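Long-range contacts in probable ubiquitin-conjugating enzyme E2 7 (Caenorhabditis elegans, PDB 1PZV), which probably carries activated ubiquitin as a thioester, taken over from the E1 enzyme, and catalyses its covalent attachment to other proteins: residues 32-37 against 59-64; 36-41 against 53-58. One frame throughout, in Å; residues are numbered along the deposited sequence.

Interaction 1. Residues 32-37 against 59-64; sequences DIYKWE and FPRDYP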
loop_
_atom_site.group_PDB
_atom_site.type_symbol
_atom_site.label_atom_id
_atom_site.label_comp_id
_atom_site.label_asym_id
_atom_site.label_seq_id
_atom_site.Cartn_x
_atom_site.Cartn_y
_atom_site.Cartn_z
ATOM N N ASP A 32 10.699 2.722 17.776
ATOM C CA ASP A 32 9.595 1.773 17.633
ATOM C C ASP A 32 9.524 1.191 16.220
ATOM O O ASP A 32 8.800 1.694 15.351
ATOM C CB ASP A 32 8.270 2.445 17.982
ATOM C CG ASP A 32 7.094 1.537 17.750
ATOM O OD1 ASP A 32 7.264 0.323 17.961
ATOM O OD2 ASP A 32 6.007 2.026 17.370
ATOM N N ILE A 33 10.275 0.116 16.011
ATOM C CA ILE A 33 10.355 -0.551 14.719
ATOM C C ILE A 33 9.049 -1.179 14.221
ATOM O O ILE A 33 9.034 -1.806 13.166
ATOM C CB ILE A 33 11.441 -1.644 14.759
ATOM C CG1 ILE A 33 11.882 -1.997 13.338
ATOM C CG2 ILE A 33 10.911 -2.870 15.486
ATOM C CD1 ILE A 33 12.561 -0.866 12.623
ATOM N N TYR A 34 7.956 -0.999 14.957
ATOM C CA TYR A 34 6.677 -1.585 14.557
ATOM C C TYR A 34 5.707 -0.659 13.813
ATOM O O TYR A 34 4.608 -1.089 13.442
ATOM C CB TYR A 34 5.988 -2.197 15.780
ATOM C CG TYR A 34 6.702 -3.427 16.316
ATOM C CD1 TYR A 34 6.441 -4.702 15.790
ATOM C CD2 TYR A 34 7.682 -3.315 17.307
ATOM C CE1 TYR A 34 7.144 -5.838 16.238
ATOM C CE2 TYR A 34 8.391 -4.440 17.758
ATOM C CZ TYR A 34 8.120 -5.696 17.220
ATOM O OH TYR A 34 8.839 -6.796 17.649
ATOM N N LYS A 35 6.101 0.599 13.601
ATOM C CA LYS A 35 5.271 1.572 12.869
ATOM C C LYS A 35 6.099 2.232 11.776
ATOM O O LYS A 35 6.968 3.061 12.063
ATOM C CB LYS A 35 4.749 2.668 13.793
ATOM C CG LYS A 35 3.725 2.216 14.812
ATOM C CD LYS A 35 3.179 3.410 15.615
ATOM C CE LYS A 35 2.327 4.335 14.745
ATOM N NZ LYS A 35 1.138 3.629 14.194
ATOM N N TRP A 36 5.824 1.878 10.525
ATOM C CA TRP A 36 6.565 2.435 9.395
ATOM C C TRP A 36 5.794 3.483 8.615
ATOM O O TRP A 36 4.582 3.362 8.419
ATOM C CB TRP A 36 6.943 1.330 8.409
ATOM C CG TRP A 36 7.880 0.303 8.938
ATOM C CD1 TRP A 36 8.045 -0.066 10.240
ATOM C CD2 TRP A 36 8.750 -0.536 8.169
ATOM N NE1 TRP A 36 8.969 -1.076 10.332
ATOM C CE2 TRP A 36 9.426 -1.377 9.075
ATOM C CE3 TRP A 36 9.044 -0.635 6.803
ATOM C CZ2 TRP A 36 10.354 -2.335 8.658
ATOM C CZ3 TRP A 36 9.969 -1.581 6.388
ATOM C CH2 TRP A 36 10.623 -2.408 7.313
ATOM N N GLU A 37 6.506 4.511 8.167
ATOM C CA GLU A 37 5.904 5.547 7.337
ATOM C C GLU A 37 6.496 5.307 5.953
ATOM O O GLU A 37 7.705 5.434 5.771
ATOM C CB GLU A 37 6.275 6.953 7.832
ATOM C CG GLU A 37 7.761 7.167 8.130
ATOM C CD GLU A 37 8.119 8.632 8.442
ATOM O OE1 GLU A 37 7.285 9.346 9.065
ATOM O OE2 GLU A 37 9.247 9.058 8.072
ATOM N N PHE A 59 3.080 -3.334 12.220
ATOM C CA PHE A 59 3.518 -4.722 12.327
ATOM C C PHE A 59 3.223 -5.320 13.697
ATOM O O PHE A 59 3.593 -4.750 14.731
ATOM C CB PHE A 59 5.028 -4.856 12.083
ATOM C CG PHE A 59 5.473 -4.440 10.717
ATOM C CD1 PHE A 59 5.695 -3.096 10.419
ATOM C CD2 PHE A 59 5.667 -5.392 9.720
ATOM C CE1 PHE A 59 6.114 -2.709 9.149
ATOM C CE2 PHE A 59 6.086 -5.016 8.448
ATOM C CZ PHE A 59 6.307 -3.671 8.159
ATOM N N PRO A 60 2.564 -6.490 13.724
ATOM C CA PRO A 60 2.247 -7.146 14.994
ATOM C C PRO A 60 3.547 -7.527 15.707
ATOM O O PRO A 60 4.633 -7.429 15.132
ATOM C CB PRO A 60 1.453 -8.369 14.559
ATOM C CG PRO A 60 2.055 -8.697 13.240
ATOM C CD PRO A 60 2.151 -7.334 12.590
ATOM N N ARG A 61 3.428 -7.964 16.954
ATOM C CA ARG A 61 4.592 -8.354 17.739
ATOM C C ARG A 61 5.229 -9.639 17.196
ATOM O O ARG A 61 6.418 -9.889 17.403
ATOM C CB ARG A 61 4.186 -8.534 19.210
ATOM C CG ARG A 61 3.462 -7.327 19.824
ATOM C CD ARG A 61 4.257 -6.026 19.666
ATOM N NE ARG A 61 3.619 -4.906 20.358
ATOM C CZ ARG A 61 3.969 -3.627 20.221
ATOM N NH1 ARG A 61 4.959 -3.290 19.406
ATOM N NH2 ARG A 61 3.330 -2.685 20.906
ATOM N N ASP A 62 4.427 -10.429 16.486
ATOM C CA ASP A 62 4.839 -11.705 15.889
ATOM C C ASP A 62 4.842 -11.626 14.359
ATOM O O ASP A 62 4.375 -12.540 13.681
ATOM C CB ASP A 62 3.859 -12.787 16.328
ATOM C CG ASP A 62 2.411 -12.348 16.167
ATOM O OD1 ASP A 62 2.019 -11.347 16.813
ATOM O OD2 ASP A 62 1.668 -12.989 15.393
ATOM N N TYR A 63 5.384 -10.534 13.838
ATOM C CA TYR A 63 5.439 -10.267 12.404
ATOM C C TYR A 63 5.493 -11.433 11.408
ATOM O O TYR A 63 4.536 -11.662 10.659
ATOM C CB TYR A 63 6.599 -9.321 12.102
ATOM C CG TYR A 63 6.886 -9.150 10.623
ATOM C CD1 TYR A 63 8.191 -8.958 10.176
ATOM C CD2 TYR A 63 5.862 -9.174 9.674
ATOM C CE1 TYR A 63 8.476 -8.796 8.831
ATOM C CE2 TYR A 63 6.141 -9.014 8.321
ATOM C CZ TYR A 63 7.455 -8.826 7.910
ATOM O OH TYR A 63 7.764 -8.666 6.580
ATOM N N PRO A 64 6.611 -12.175 11.371
ATOM C CA PRO A 64 6.702 -13.286 10.422
ATOM C C PRO A 64 5.375 -13.998 10.147
ATOM O O PRO A 64 4.938 -14.076 9.002
ATOM C CB PRO A 64 7.731 -14.201 11.068
ATOM C CG PRO A 64 8.621 -13.248 11.764
ATOM C CD PRO A 64 7.648 -12.293 12.409
#
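Y34 and F59 meet through their backbones. F59 N donates to Y34 O at 3.0 Å in an almost straight bond (176° at the hydrogen). It is the sole hydrogen bond between 32-37 and 59-64. The Y34 ring lies beside the second segment, with F59 O and P60 O near its plane at the edge. R61 comes over one face of this ring. Its chain bends at chi2 (-54°) and brings NH1 to 3.4 Å from Y34 CD2. The guanidinium stands nearly upright on the ring, planes 85° apart, in a cation-pi contact with CZ 5.0 Å from the centroid. D32 OD1 is 4.5 Å from R61 NH1, too far for a salt bridge, and accepts a weak bond from Y34 N. The Y34 hydroxyl is satisfied by S4 OG, which also bonds R61 O. W36 is buried, and its NE1 donates to I33 O at 2.9 Å. I33 O lies in the plane of the indole, while NE1 stands above the carbonyl plane. This bond helps to hold the indole, and F59 CE1 sits over one of its faces, 3.5 Å from W36 CD1. The two ring planes meet obliquely. With an alanine in place of W36, I33 O would probably lose its indole donor and a gap would open beside the F59 ring. The turn D32-K35 thus pairs with the start of the loop after strand 52-58. That loop begins F-P-R-D-Y-P, the proline-rich segment that follows the third strand of the ubiquitin-conjugating (UBC) fold.

Interaction 2. Residues 36-41 against 53-58; sequences WEVLVI and FKAILD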
loop_
_atom_site.group_PDB
_atom_site.type_symbol
_atom_site.label_atom_id
_atom_site.label_comp_id
_atom_site.label_asym_id
_atom_site.label_seq_id
_atom_site.Cartn_x
_atom_site.Cartn_y
_atom_site.Cartn_z
ATOM N N TRP A 36 5.824 1.878 10.525
ATOM C CA TRP A 36 6.565 2.435 9.395
ATOM C C TRP A 36 5.794 3.483 8.615
ATOM O O TRP A 36 4.582 3.362 8.419
ATOM C CB TRP A 36 6.943 1.330 8.409
ATOM C CG TRP A 36 7.880 0.303 8.938
ATOM C CD1 TRP A 36 8.045 -0.066 10.240
ATOM C CD2 TRP A 36 8.750 -0.536 8.169
ATOM N NE1 TRP A 36 8.969 -1.076 10.332
ATOM C CE2 TRP A 36 9.426 -1.377 9.075
ATOM C CE3 TRP A 36 9.044 -0.635 6.803
ATOM C CZ2 TRP A 36 10.354 -2.335 8.658
ATOM C CZ3 TRP A 36 9.969 -1.581 6.388
ATOM C CH2 TRP A 36 10.623 -2.408 7.313
ATOM N N GLU A 37 6.506 4.511 8.167
ATOM C CA GLU A 37 5.904 5.547 7.337
ATOM C C GLU A 37 6.496 5.307 5.953
ATOM O O GLU A 37 7.705 5.434 5.771
ATOM C CB GLU A 37 6.275 6.953 7.832
ATOM C CG GLU A 37 7.761 7.167 8.130
ATOM C CD GLU A 37 8.119 8.632 8.442
ATOM O OE1 GLU A 37 7.285 9.346 9.065
ATOM O OE2 GLU A 37 9.247 9.058 8.072
ATOM N N VAL A 38 5.667 4.939 4.984
ATOM C CA VAL A 38 6.195 4.687 3.645
ATOM C C VAL A 38 5.647 5.587 2.538
ATOM O O VAL A 38 4.441 5.751 2.394
ATOM C CB VAL A 38 5.984 3.200 3.225
ATOM C CG1 VAL A 38 6.278 2.280 4.411
ATOM C CG2 VAL A 38 4.570 2.983 2.692
ATOM N N LEU A 39 6.551 6.174 1.761
ATOM C CA LEU A 39 6.164 7.027 0.648
ATOM C C LEU A 39 5.910 6.125 -0.545
ATOM O O LEU A 39 6.788 5.371 -0.964
ATOM C CB LEU A 39 7.286 8.006 0.284
ATOM C CG LEU A 39 7.005 8.889 -0.942
ATOM C CD1 LEU A 39 5.864 9.858 -0.602
ATOM C CD2 LEU A 39 8.259 9.656 -1.362
ATOM N N VAL A 40 4.711 6.193 -1.100
ATOM C CA VAL A 40 4.394 5.359 -2.248
ATOM C C VAL A 40 4.214 6.226 -3.480
ATOM O O VAL A 40 3.215 6.920 -3.611
ATOM C CB VAL A 40 3.109 4.564 -2.012
ATOM C CG1 VAL A 40 2.831 3.687 -3.187
ATOM C CG2 VAL A 40 3.239 3.746 -0.756
ATOM N N ILE A 41 5.190 6.192 -4.378
ATOM C CA ILE A 41 5.105 6.983 -5.591
ATOM C C ILE A 41 4.287 6.227 -6.635
ATOM O O ILE A 41 4.561 5.059 -6.912
ATOM C CB ILE A 41 6.519 7.292 -6.164
ATOM C CG1 ILE A 41 7.338 8.059 -5.122
ATOM C CG2 ILE A 41 6.403 8.119 -7.457
ATOM C CD1 ILE A 41 8.641 8.627 -5.649
ATOM N N PHE A 53 1.863 9.309 -2.385
ATOM C CA PHE A 53 0.975 8.826 -1.327
ATOM C C PHE A 53 1.674 8.259 -0.091
ATOM O O PHE A 53 2.353 7.232 -0.161
ATOM C CB PHE A 53 0.023 7.771 -1.887
ATOM C CG PHE A 53 -0.592 8.148 -3.197
ATOM C CD1 PHE A 53 0.016 7.785 -4.396
ATOM C CD2 PHE A 53 -1.780 8.866 -3.237
ATOM C CE1 PHE A 53 -0.556 8.137 -5.619
ATOM C CE2 PHE A 53 -2.358 9.224 -4.450
ATOM C CZ PHE A 53 -1.747 8.858 -5.641
ATOM N N LYS A 54 1.483 8.936 1.039
ATOM C CA LYS A 54 2.082 8.537 2.309
ATOM C C LYS A 54 1.279 7.396 2.918
ATOM O O LYS A 54 0.063 7.370 2.799
ATOM C CB LYS A 54 2.122 9.742 3.266
ATOM C CG LYS A 54 2.955 10.925 2.724
ATOM C CD LYS A 54 2.957 12.178 3.632
ATOM C CE LYS A 54 1.642 12.966 3.554
ATOM N NZ LYS A 54 1.621 14.165 4.450
ATOM N N ALA A 55 1.946 6.440 3.555
ATOM C CA ALA A 55 1.219 5.323 4.159
ATOM C C ALA A 55 1.907 4.798 5.415
ATOM O O ALA A 55 3.107 5.000 5.627
ATOM C CB ALA A 55 1.039 4.188 3.138
ATOM N N ILE A 56 1.141 4.111 6.247
ATOM C CA ILE A 56 1.694 3.575 7.469
ATOM C C ILE A 56 1.459 2.092 7.621
ATOM O O ILE A 56 0.339 1.602 7.443
ATOM C CB ILE A 56 1.132 4.306 8.678
ATOM C CG1 ILE A 56 1.690 5.730 8.690
ATOM C CG2 ILE A 56 1.469 3.542 9.955
ATOM C CD1 ILE A 56 1.301 6.546 9.888
ATOM N N LEU A 57 2.547 1.386 7.933
ATOM C CA LEU A 57 2.521 -0.058 8.132
ATOM C C LEU A 57 2.591 -0.378 9.615
ATOM O O LEU A 57 3.494 0.077 10.317
ATOM C CB LEU A 57 3.701 -0.726 7.424
ATOM C CG LEU A 57 3.655 -0.894 5.907
ATOM C CD1 LEU A 57 5.008 -1.343 5.417
ATOM C CD2 LEU A 57 2.592 -1.906 5.527
ATOM N N ASP A 58 1.626 -1.151 10.089
ATOM C CA ASP A 58 1.590 -1.559 11.487
ATOM C C ASP A 58 1.975 -3.027 11.545
ATOM O O ASP A 58 1.281 -3.870 10.969
ATOM C CB ASP A 58 0.185 -1.370 12.052
ATOM C CG ASP A 58 -0.150 0.085 12.297
ATOM O OD1 ASP A 58 0.278 0.627 13.336
ATOM O OD2 ASP A 58 -0.830 0.692 11.446
#
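W36 and L57 face each other as an antiparallel hydrogen-bonded pair, with their CB atoms side by side at 4.0 Å. V38 with A55 and V40 with F53 repeat this pairing along the strands. All six of these side chains leave the same face of the sheet. Each pair is joined by two backbone hydrogen bonds, six in all. The strands run antiparallel at 147°. On the face of V38, A55 and L57 the aliphatic contacts beyond the W36-L57 pair are made by methyl groups. V38 CG2 points across the sheet to A55 CB at 3.8 Å. With CG1 beside the backbone N (chi1 -41°), that methyl turns back along the strand to L57 CD1, 4.0 Å away. The V38 and L57 side chains cross at about a right angle, a diagonal contact between neighbouring pairs. V40 sends CG2 toward A55 CB at 4.5 Å, a looser contact. A55 therefore has a valine branch coming from each of two neighbours. The F53 ring turns an edge to V40 O, which lies near the ring plane 3.4 Å from CD1. The other face carries E37 with I56 and L39 with K54, both non-hydrogen-bonded pairs. I56 sets CG2 3.5 Å from W36 O, the oxygen that accepts the bond from L57 N and a CA-H contact from I56. This face is more exposed. Strands 35-41 and 52-58 form the central hairpin of the four-stranded meander. Strand 23-27 flanks the first, G26 bonding E37 and S24 bonding L39; G22, just before it, bonds I41. Strand 69-72 flanks the second, with F72 against V40, F53 and A55. Helix 5-17 packs on W36 through L8 and L12.

How the interactions relate
Both contacts join the same two pieces of chain, strand 35-41 with the turn before it, and strand 52-58 with the loop after it. Interaction 2 is buried, and its centre lies about 7 Å from the centre of the chain. That of interaction 1 lies about 15 Å from it, and this contact is only partly buried. The chemistry follows the place. In 36-41 against 53-58 the pairing is regular, with paired backbone bonds and aliphatic branches. In 32-37 against 59-64 one backbone bond remains, and aromatic rings and a cation-pi contact do the rest. W36 belongs to both: its backbone is in the ladder, and its indole meets F59 in interaction 1. A weak ion pair between K35 NZ and D58 OD1 also spans the two.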